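Local structure of CTP:phosphocholine Cytidylyltransferase (Streptococcus pneumoniae, 1JYK) at residues A[64-68]-A[69-73]; A[128-131]-A[132-136]. The protein catalyses the transfer of the cytidylyl group of CTP to phosphocholine, yielding CDP-choline and pyrophosphate. All blocks are in the same frame, centred on the assembly; numbering follows the deposited sequence.

Contact 1. Residues A[64-68]-A[69-73]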
loop_
_atom_site.group_PDB
_atom_site.type_symbol
_atom_site.label_atom_id
_atom_site.label_comp_id
_atom_site.label_asym_id
_atom_site.label_seq_id
_atom_site.Cartn_x
_atom_site.Cartn_y
_atom_site.Cartn_z
ATOM N N GLU A 64 -14.293 2.693 -2.015
ATOM C CA GLU A 64 -15.251 3.550 -2.712
ATOM C C GLU A 64 -14.565 4.479 -3.717
ATOM O O GLU A 64 -15.095 4.714 -4.803
ATOM C CB GLU A 64 -16.085 4.334 -1.693
ATOM C CG GLU A 64 -17.175 3.460 -1.092
ATOM C CD GLU A 64 -17.894 4.088 0.083
ATOM O OE1 GLU A 64 -18.347 3.328 0.964
ATOM O OE2 GLU A 64 -18.019 5.327 0.129
ATOM N N PHE A 65 -13.386 4.990 -3.363
ATOM C CA PHE A 65 -12.629 5.857 -4.265
ATOM C C PHE A 65 -12.294 5.061 -5.517
ATOM O O PHE A 65 -12.425 5.549 -6.637
ATOM C CB PHE A 65 -11.321 6.310 -3.608
ATOM C CG PHE A 65 -11.406 7.648 -2.925
ATOM C CD1 PHE A 65 -10.345 8.108 -2.148
ATOM C CD2 PHE A 65 -12.535 8.454 -3.055
ATOM C CE1 PHE A 65 -10.407 9.346 -1.515
ATOM C CE2 PHE A 65 -12.603 9.691 -2.426
ATOM C CZ PHE A 65 -11.538 10.135 -1.654
ATOM N N LEU A 66 -11.861 3.822 -5.310
ATOM C CA LEU A 66 -11.487 2.939 -6.404
ATOM C C LEU A 66 -12.644 2.635 -7.349
ATOM O O LEU A 66 -12.517 2.781 -8.564
ATOM C CB LEU A 66 -10.944 1.628 -5.846
ATOM C CG LEU A 66 -9.532 1.696 -5.266
ATOM C CD1 LEU A 66 -9.317 0.525 -4.305
ATOM C CD2 LEU A 66 -8.517 1.667 -6.408
ATOM N N LYS A 67 -13.770 2.208 -6.786
ATOM C CA LYS A 67 -14.936 1.876 -7.594
ATOM C C LYS A 67 -15.505 3.101 -8.301
ATOM O O LYS A 67 -16.058 2.988 -9.395
ATOM C CB LYS A 67 -15.996 1.209 -6.717
ATOM C CG LYS A 67 -15.445 -0.010 -5.990
ATOM C CD LYS A 67 -16.532 -0.987 -5.616
ATOM C CE LYS A 67 -16.881 -1.876 -6.784
ATOM N NZ LYS A 67 -18.145 -2.570 -6.499
ATOM N N GLU A 68 -15.365 4.270 -7.685
ATOM C CA GLU A 68 -15.853 5.502 -8.298
ATOM C C GLU A 68 -15.101 5.731 -9.602
ATOM O O GLU A 68 -15.604 6.395 -10.512
ATOM C CB GLU A 68 -15.610 6.693 -7.373
ATOM C CG GLU A 68 -16.869 7.291 -6.779
ATOM C CD GLU A 68 -16.666 7.754 -5.349
ATOM O OE1 GLU A 68 -15.836 8.664 -5.128
ATOM O OE2 GLU A 68 -17.338 7.204 -4.447
ATOM N N LYS A 69 -13.892 5.177 -9.681
ATOM C CA LYS A 69 -13.043 5.322 -10.858
ATOM C C LYS A 69 -13.078 4.120 -11.788
ATOM O O LYS A 69 -12.322 4.056 -12.762
ATOM C CB LYS A 69 -11.605 5.587 -10.427
ATOM C CG LYS A 69 -11.440 6.885 -9.682
ATOM C CD LYS A 69 -11.533 8.050 -10.633
ATOM C CE LYS A 69 -11.786 9.348 -9.898
ATOM N NZ LYS A 69 -11.921 10.466 -10.869
ATOM N N GLY A 70 -13.946 3.160 -11.486
ATOM C CA GLY A 70 -14.052 1.992 -12.335
ATOM C C GLY A 70 -13.070 0.874 -12.046
ATOM O O GLY A 70 -12.992 -0.094 -12.810
ATOM N N ILE A 71 -12.313 0.991 -10.962
ATOM C CA ILE A 71 -11.366 -0.057 -10.609
ATOM C C ILE A 71 -12.121 -0.972 -9.653
ATOM O O ILE A 71 -12.049 -0.834 -8.434
ATOM C CB ILE A 71 -10.105 0.532 -9.954
ATOM C CG1 ILE A 71 -9.468 1.556 -10.905
ATOM C CG2 ILE A 71 -9.109 -0.580 -9.651
ATOM C CD1 ILE A 71 -8.643 2.609 -10.213
ATOM N N ASN A 72 -12.853 -1.909 -10.241
ATOM C CA ASN A 72 -13.692 -2.826 -9.487
ATOM C C ASN A 72 -13.118 -4.195 -9.176
ATOM O O ASN A 72 -13.764 -4.998 -8.506
ATOM C CB ASN A 72 -15.022 -2.966 -10.211
ATOM C CG ASN A 72 -15.647 -1.626 -10.491
ATOM O OD1 ASN A 72 -15.507 -0.696 -9.695
ATOM N ND2 ASN A 72 -16.332 -1.505 -11.627
ATOM N N ASP A 73 -11.914 -4.469 -9.671
ATOM C CA ASP A 73 -11.257 -5.734 -9.384
ATOM C C ASP A 73 -10.346 -5.414 -8.210
ATOM O O ASP A 73 -9.205 -4.976 -8.391
ATOM C CB ASP A 73 -10.438 -6.212 -10.578
ATOM C CG ASP A 73 -9.749 -7.533 -10.316
ATOM O OD1 ASP A 73 -9.889 -8.078 -9.199
ATOM O OD2 ASP A 73 -9.058 -8.033 -11.226
#
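Leu-66 and Ile-71 meet through first torsions that turn each toward the other: Leu-66 CG lies beside its own backbone N, anti to the carbonyl carbon (chi1 -75°), while Ile-71 has CG1 beside its N and CG2 beside its carbonyl carbon, with both branches turned to the leucine. Leu-66 CD2 faces both Ile-71 CD1, at 3.9 Å, and Ile-71 CG2, about as far off, the two side chains crossing at a slant. Backbone bonds hold this pair in place. Gly-70, at positive phi (85°), is the C-prime residue of a Schellman motif that ends helix 58-68. Its defining pair runs from Ile-71 N to Leu-66 O (3.0 Å) and, somewhat straighter, from Gly-70 N to Lys-67 O (3.0 Å). Leu-66 O takes a second donor, Lys-69 N, also at 3.0 Å but more bent (N-H...O 138°); the two N-H groups arrive from opposite faces of the carbonyl plane. Beyond the turn, Asn-72 OD1 rests against carbon atoms of Lys-67, 3.4 Å from CA and equally near CE, with the two side chains roughly perpendicular; Lys-67 NZ is hydrogen-bonded to Tyr-92 O. Leu-66 also reaches Ala-28, Ile-74 and Ile-124 of the central sheet, and Ile-71 touches Tyr-122. The segment is thus the helix-to-strand connection of an alpha/beta nucleotidyltransferase domain, leading into the parallel strand 74-78. The glycine turn gives carbonyls at the helix end partners that continued helix would otherwise supply, while Leu-66 and Ile-71 bury its apolar side. Ile-71 O, by contrast, is buried without a polar partner in the model.

Contact 2. Residues A[128-131]-A[132-136]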
loop_
_atom_site.group_PDB
_atom_site.type_symbol
_atom_site.label_atom_id
_atom_site.label_comp_id
_atom_site.label_asym_id
_atom_site.label_seq_id
_atom_site.Cartn_x
_atom_site.Cartn_y
_atom_site.Cartn_z
ATOM N N ASN A 128 -4.038 4.261 5.830
ATOM C CA ASN A 128 -3.937 5.649 5.415
ATOM C C ASN A 128 -5.327 6.165 5.096
ATOM O O ASN A 128 -6.179 5.418 4.613
ATOM C CB ASN A 128 -3.081 5.777 4.155
ATOM C CG ASN A 128 -1.603 5.616 4.435
ATOM O OD1 ASN A 128 -1.133 5.912 5.533
ATOM N ND2 ASN A 128 -0.861 5.137 3.443
ATOM N N TYR A 129 -5.561 7.436 5.377
ATOM C CA TYR A 129 -6.833 8.048 5.045
ATOM C C TYR A 129 -6.538 8.930 3.832
ATOM O O TYR A 129 -5.656 9.794 3.883
ATOM C CB TYR A 129 -7.350 8.906 6.198
ATOM C CG TYR A 129 -8.651 9.599 5.865
ATOM C CD1 TYR A 129 -8.666 10.913 5.389
ATOM C CD2 TYR A 129 -9.869 8.932 6.001
ATOM C CE1 TYR A 129 -9.860 11.545 5.056
ATOM C CE2 TYR A 129 -11.069 9.553 5.671
ATOM C CZ TYR A 129 -11.057 10.858 5.201
ATOM O OH TYR A 129 -12.245 11.475 4.892
ATOM N N LEU A 130 -7.265 8.714 2.743
ATOM C CA LEU A 130 -7.049 9.491 1.528
ATOM C C LEU A 130 -7.992 10.686 1.431
ATOM O O LEU A 130 -9.203 10.517 1.284
ATOM C CB LEU A 130 -7.220 8.588 0.297
ATOM C CG LEU A 130 -6.496 7.237 0.377
ATOM C CD1 LEU A 130 -6.884 6.366 -0.790
ATOM C CD2 LEU A 130 -5.000 7.463 0.394
ATOM N N PHE A 131 -7.437 11.892 1.519
ATOM C CA PHE A 131 -8.245 13.104 1.425
ATOM C C PHE A 131 -8.637 13.411 -0.018
ATOM O O PHE A 131 -9.610 14.116 -0.266
ATOM C CB PHE A 131 -7.488 14.297 2.010
ATOM C CG PHE A 131 -7.648 14.443 3.493
ATOM C CD1 PHE A 131 -8.750 15.109 4.026
ATOM C CD2 PHE A 131 -6.708 13.898 4.363
ATOM C CE1 PHE A 131 -8.913 15.228 5.407
ATOM C CE2 PHE A 131 -6.862 14.011 5.739
ATOM C CZ PHE A 131 -7.967 14.677 6.263
ATOM N N LYS A 132 -7.880 12.880 -0.972
ATOM C CA LYS A 132 -8.161 13.117 -2.378
ATOM C C LYS A 132 -8.119 11.819 -3.170
ATOM O O LYS A 132 -7.340 10.921 -2.834
ATOM C CB LYS A 132 -7.136 14.101 -2.951
ATOM C CG LYS A 132 -7.236 15.508 -2.374
ATOM C CD LYS A 132 -7.396 16.553 -3.469
ATOM C CE LYS A 132 -6.045 17.021 -3.987
ATOM N NZ LYS A 132 -6.171 17.924 -5.173
ATOM N N ASN A 133 -8.962 11.724 -4.205
ATOM C CA ASN A 133 -9.005 10.543 -5.070
ATOM C C ASN A 133 -8.068 10.659 -6.274
ATOM O O ASN A 133 -8.351 11.199 -7.333
ATOM C CB ASN A 133 -10.409 10.222 -5.556
ATOM C CG ASN A 133 -10.493 8.828 -6.159
ATOM O OD1 ASN A 133 -9.475 8.138 -6.300
ATOM N ND2 ASN A 133 -11.700 8.407 -6.516
HETATM N N MSE A 134 -6.946 10.062 -5.997
HETATM C CA MSE A 134 -5.690 9.855 -6.680
HETATM C C MSE A 134 -5.766 8.818 -7.799
HETATM O O MSE A 134 -4.995 8.852 -8.764
HETATM C CB MSE A 134 -5.066 9.265 -5.528
HETATM C CG MSE A 134 -3.887 8.598 -5.378
HETATM SE SE MSE A 134 -4.529 8.390 -3.724
HETATM C CE MSE A 134 -3.750 10.106 -2.909
ATOM N N PHE A 135 -6.644 7.843 -7.591
ATOM C CA PHE A 135 -6.792 6.724 -8.500
ATOM C C PHE A 135 -7.329 7.041 -9.876
ATOM O O PHE A 135 -8.261 7.828 -10.028
ATOM C CB PHE A 135 -7.660 5.651 -7.840
ATOM C CG PHE A 135 -7.162 5.230 -6.489
ATOM C CD1 PHE A 135 -5.901 4.640 -6.350
ATOM C CD2 PHE A 135 -7.932 5.445 -5.348
ATOM C CE1 PHE A 135 -5.416 4.271 -5.091
ATOM C CE2 PHE A 135 -7.458 5.081 -4.081
ATOM C CZ PHE A 135 -6.196 4.493 -3.953
ATOM N N ARG A 136 -6.717 6.427 -10.880
ATOM C CA ARG A 136 -7.161 6.586 -12.260
ATOM C C ARG A 136 -6.953 5.275 -13.000
ATOM O O ARG A 136 -6.059 4.492 -12.661
ATOM C CB ARG A 136 -6.415 7.709 -12.990
ATOM C CG ARG A 136 -5.199 8.269 -12.298
ATOM C CD ARG A 136 -4.841 9.638 -12.869
ATOM N NE ARG A 136 -5.362 9.825 -14.224
ATOM C CZ ARG A 136 -6.128 10.849 -14.606
ATOM N NH1 ARG A 136 -6.473 11.792 -13.735
ATOM N NH2 ARG A 136 -6.560 10.929 -15.862
#
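Apolar contacts centre on Leu-130, whose two methyl branches meet different residues of the following loop. CD1 lies 3.6 Å from Phe-135 CE2 and nearly as close to CZ, approaching the ring obliquely, with the two side chains about perpendicular. CD2 faces selenomethionine Met-134, 4.2 Å from its SE atom. The first torsion of Leu-130 (chi1 -47°) sets CG anti to the carbonyl carbon, and the second (chi2 172°) directs the two methyls to these separate partners. The selenium also sits over one face of the neighbouring Phe-135 ring, 4.2 Å above the plane and displaced toward the rim, the selenium counterpart of a Met-aromatic contact. Phe-135 meets Tyr-122 edge-to-face, and Phe-65 and Leu-66 of helix 58-68 add to its surroundings.

Among the aromatic contacts within 128-131, Tyr-129 CE1 stands 3.6 Å above the centre of the Phe-131 ring.

Polar contacts shape the loop. Asn-133 OD1 accepts from Phe-135 N at 3.1 Å, with an N-H...O angle of 137°, closing an Asx turn; the donor is somewhat tilted from the carbonyl plane. The ammonium group of Lys-132 forms a salt bridge with Glu-230. Strand 128-130 pairs antiparallel with strand 234-236, and the loop then leads from this small sheet toward strand 142-149.

No hydrogen bond joins 128-131 to 132-136. Apolar packing makes the side-chain contact between them, and the geometry within the loop is consistent with the Asx turn restraining the backbone at Phe-135, from which the ring reaches Leu-130.

Contact 1 precedes contact 2 along the chain, and their centres lie 11 Å apart on the same side of the chain's centre. They touch directly: Asn-133 ND2 is 3.0 Å from Phe-65 O, a probable hydrogen bond, so one amide side chain serves both contacts, its oxygen in the Asx turn and its nitrogen at the helix end. Around that bond, Phe-65 CE1 packs 3.3 Å from Leu-130 O and Lys-69 CG 3.3 Å from Phe-135 O. Phe-135 extends the junction by touching Ile-71. The end of helix 58-68 is thereby joined to the loop after strand 128-130, and both contacts belong to the scaffold of the nucleotidyltransferase fold.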